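Local coordinates for tRNA (guanosine(18)-2'-O)-methyltransferase (Aquifex aeolicus, PDB 1ZJR), which catalyses the S-adenosyl-L-methionine-dependent 2'-O-methylation of guanosine 18 in a subset of tRNA species, at residues T121-G126 / G162-E167. Numbering follows the deposited sequence.
Sequences TVLVVG and GIILYE
L123 sets its CD2 methyl against the side chains of I164 and L165, two neighbours on helix 157-174. CD2 of L123 lies 3.8 Å from CG2 of I164. The same CD2 of L123 is 3.7 Å from CD2 of L165. CD1 of L123 also meets I164, at 3.9 Å from CG2 of I164. With CG of L123 anti to the backbone N (chi1 170°), both its methyls rest on one methyl of I164, while CD2 alone reaches L165.

In I164 the branch methyl CG2, anti to the backbone N, bears on L123. The arm through CG1 of I164 ends with CD1 4.9 Å from CG1 of V125, short of contact. The CB bond of L165 does not point at the strand, but its CD2 end comes within touch of L123.

Strand 121-126 lies inside the parallel sheet, between strands 26-31 and 99-103, and the helix packs on one face of it. The CA atoms of L123 and L165 are 8.3 Å apart, and the contacts are between side chains. V122 and V124 point to the other face, where helix 86-95 lies. L165 also touches T45 and V49 of helix 36-49. This is the SPOUT methyltransferase fold, whose C-terminal part forms a topological knot. Helix 157-174 follows I146 and L155, predicted cofactor residues. I164 touches T103, also predicted, and lies about 4 Å from I146 between side chains, so the contact probably backs the cofactor site.

All three touching residues are buried, and no hydrogen bond or charge links the segments. Strand and helix are thus held here by methyl contacts, dispersion and exclusion of water.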
ATOM      1  N   THR A 121       8.619   0.530   6.038  1.00 28.27           N
ATOM      2  CA  THR A 121       8.256  -0.755   5.458  1.00 28.70           C
ATOM      3  C   THR A 121       7.562  -0.699   4.103  1.00 27.78           C
ATOM      4  O   THR A 121       6.744   0.180   3.846  1.00 26.79           O
ATOM      5  CB  THR A 121       7.279  -1.502   6.398  1.00 29.56           C
ATOM      6  OG1 THR A 121       7.893  -1.691   7.675  1.00 31.19           O
ATOM      7  CG2 THR A 121       6.877  -2.863   5.807  1.00 28.91           C
ATOM      8  N   VAL A 122       7.893  -1.654   3.244  1.00 27.79           N
ATOM      9  CA  VAL A 122       7.226  -1.774   1.956  1.00 26.44           C
ATOM     10  C   VAL A 122       6.538  -3.138   2.032  1.00 25.88           C
ATOM     11  O   VAL A 122       7.211  -4.162   2.107  1.00 26.31           O
ATOM     12  CB  VAL A 122       8.205  -1.802   0.748  1.00 28.09           C
ATOM     13  CG1 VAL A 122       7.418  -2.092  -0.528  1.00 26.34           C
ATOM     14  CG2 VAL A 122       8.928  -0.461   0.602  1.00 25.19           C
ATOM     15  N   LEU A 123       5.208  -3.147   2.057  1.00 23.54           N
ATOM     16  CA  LEU A 123       4.454  -4.397   2.097  1.00 23.80           C
ATOM     17  C   LEU A 123       4.165  -4.823   0.659  1.00 24.20           C
ATOM     18  O   LEU A 123       3.522  -4.084  -0.085  1.00 23.86           O
ATOM     19  CB  LEU A 123       3.119  -4.206   2.833  1.00 23.42           C
ATOM     20  CG  LEU A 123       2.155  -5.395   2.703  1.00 24.96           C
ATOM     21  CD1 LEU A 123       2.756  -6.611   3.397  1.00 27.20           C
ATOM     22  CD2 LEU A 123       0.800  -5.044   3.305  1.00 22.66           C
ATOM     23  N   VAL A 124       4.633  -6.005   0.269  1.00 24.16           N
ATOM     24  CA  VAL A 124       4.398  -6.491  -1.088  1.00 24.38           C
ATOM     25  C   VAL A 124       3.372  -7.616  -1.072  1.00 25.08           C
ATOM     26  O   VAL A 124       3.551  -8.617  -0.375  1.00 24.28           O
ATOM     27  CB  VAL A 124       5.700  -7.030  -1.738  1.00 25.96           C
ATOM     28  CG1 VAL A 124       5.477  -7.265  -3.232  1.00 24.54           C
ATOM     29  CG2 VAL A 124       6.846  -6.048  -1.516  1.00 25.32           C
ATOM     30  N   VAL A 125       2.299  -7.441  -1.843  1.00 25.07           N
ATOM     31  CA  VAL A 125       1.234  -8.437  -1.934  1.00 25.42           C
ATOM     32  C   VAL A 125       1.065  -8.769  -3.411  1.00 25.70           C
ATOM     33  O   VAL A 125       1.574  -8.050  -4.267  1.00 26.31           O
ATOM     34  CB  VAL A 125      -0.112  -7.888  -1.393  1.00 24.58           C
ATOM     35  CG1 VAL A 125       0.023  -7.505   0.077  1.00 24.74           C
ATOM     36  CG2 VAL A 125      -0.545  -6.683  -2.215  1.00 24.79           C
ATOM     37  N   GLY A 126       0.357  -9.846  -3.724  1.00 25.70           N
ATOM     38  CA  GLY A 126       0.191 -10.158  -5.134  1.00 26.96           C
ATOM     39  C   GLY A 126      -0.623 -11.393  -5.430  1.00 27.13           C
ATOM     40  O   GLY A 126      -1.067 -12.084  -4.517  1.00 26.13           O
ATOM     41  N   GLY A 162      -5.847  -6.104   3.442  1.00 24.67           N
ATOM     42  CA  GLY A 162      -6.484  -5.348   4.505  1.00 23.39           C
ATOM     43  C   GLY A 162      -6.129  -5.890   5.882  1.00 24.22           C
ATOM     44  O   GLY A 162      -5.908  -5.131   6.825  1.00 23.68           O
ATOM     45  N   ILE A 163      -6.086  -7.212   6.008  1.00 23.98           N
ATOM     46  CA  ILE A 163      -5.758  -7.840   7.288  1.00 24.24           C
ATOM     47  C   ILE A 163      -4.351  -7.447   7.730  1.00 24.75           C
ATOM     48  O   ILE A 163      -4.128  -7.063   8.882  1.00 22.37           O
ATOM     49  CB  ILE A 163      -5.853  -9.378   7.173  1.00 26.04           C
ATOM     50  CG1 ILE A 163      -7.321  -9.773   6.981  1.00 24.19           C
ATOM     51  CG2 ILE A 163      -5.230 -10.055   8.415  1.00 25.30           C
ATOM     52  CD1 ILE A 163      -7.529 -11.194   6.477  1.00 23.73           C
ATOM     53  N   ILE A 164      -3.402  -7.536   6.805  1.00 24.42           N
ATOM     54  CA  ILE A 164      -2.024  -7.196   7.125  1.00 24.63           C
ATOM     55  C   ILE A 164      -1.872  -5.706   7.398  1.00 24.85           C
ATOM     56  O   ILE A 164      -1.255  -5.318   8.389  1.00 24.36           O
ATOM     57  CB  ILE A 164      -1.078  -7.611   5.989  1.00 26.16           C
ATOM     58  CG1 ILE A 164      -1.204  -9.122   5.749  1.00 28.86           C
ATOM     59  CG2 ILE A 164       0.368  -7.248   6.355  1.00 26.04           C
ATOM     60  CD1 ILE A 164      -0.511  -9.612   4.472  1.00 28.36           C
ATOM     61  N   LEU A 165      -2.436  -4.865   6.534  1.00 23.82           N
ATOM     62  CA  LEU A 165      -2.327  -3.426   6.745  1.00 23.84           C
ATOM     63  C   LEU A 165      -2.967  -2.974   8.053  1.00 25.11           C
ATOM     64  O   LEU A 165      -2.531  -1.986   8.649  1.00 24.40           O
ATOM     65  CB  LEU A 165      -2.941  -2.652   5.576  1.00 23.94           C
ATOM     66  CG  LEU A 165      -2.083  -2.623   4.305  1.00 25.80           C
ATOM     67  CD1 LEU A 165      -2.818  -1.859   3.212  1.00 23.50           C
ATOM     68  CD2 LEU A 165      -0.736  -1.950   4.613  1.00 25.89           C
ATOM     69  N   TYR A 166      -3.999  -3.676   8.512  1.00 24.43           N
ATOM     70  CA  TYR A 166      -4.608  -3.249   9.766  1.00 24.97           C
ATOM     71  C   TYR A 166      -3.835  -3.728  10.986  1.00 26.45           C
ATOM     72  O   TYR A 166      -4.033  -3.220  12.095  1.00 27.06           O
ATOM     73  CB  TYR A 166      -6.094  -3.620   9.812  1.00 24.91           C
ATOM     74  CG  TYR A 166      -6.926  -2.433   9.374  1.00 25.48           C
ATOM     75  CD1 TYR A 166      -7.236  -1.402  10.271  1.00 24.86           C
ATOM     76  CD2 TYR A 166      -7.295  -2.273   8.036  1.00 25.30           C
ATOM     77  CE1 TYR A 166      -7.887  -0.238   9.839  1.00 25.63           C
ATOM     78  CE2 TYR A 166      -7.943  -1.118   7.597  1.00 25.85           C
ATOM     79  CZ  TYR A 166      -8.235  -0.106   8.498  1.00 27.19           C
ATOM     80  OH  TYR A 166      -8.866   1.038   8.052  1.00 27.27           O
ATOM     81  N   GLU A 167      -2.942  -4.693  10.790  1.00 26.42           N
ATOM     82  CA  GLU A 167      -2.092  -5.111  11.895  1.00 28.21           C
ATOM     83  C   GLU A 167      -1.061  -3.978  11.969  1.00 28.34           C
ATOM     84  O   GLU A 167      -0.660  -3.543  13.053  1.00 26.02           O
ATOM     85  CB  GLU A 167      -1.398  -6.440  11.599  1.00 29.02           C
ATOM     86  CG  GLU A 167      -0.251  -6.755  12.556  1.00 32.04           C
ATOM     87  CD  GLU A 167      -0.676  -6.805  14.016  1.00 35.01           C
ATOM     88  OE1 GLU A 167       0.220  -6.792  14.887  1.00 35.28           O
ATOM     89  OE2 GLU A 167      -1.895  -6.863  14.296  1.00 35.39           O
TER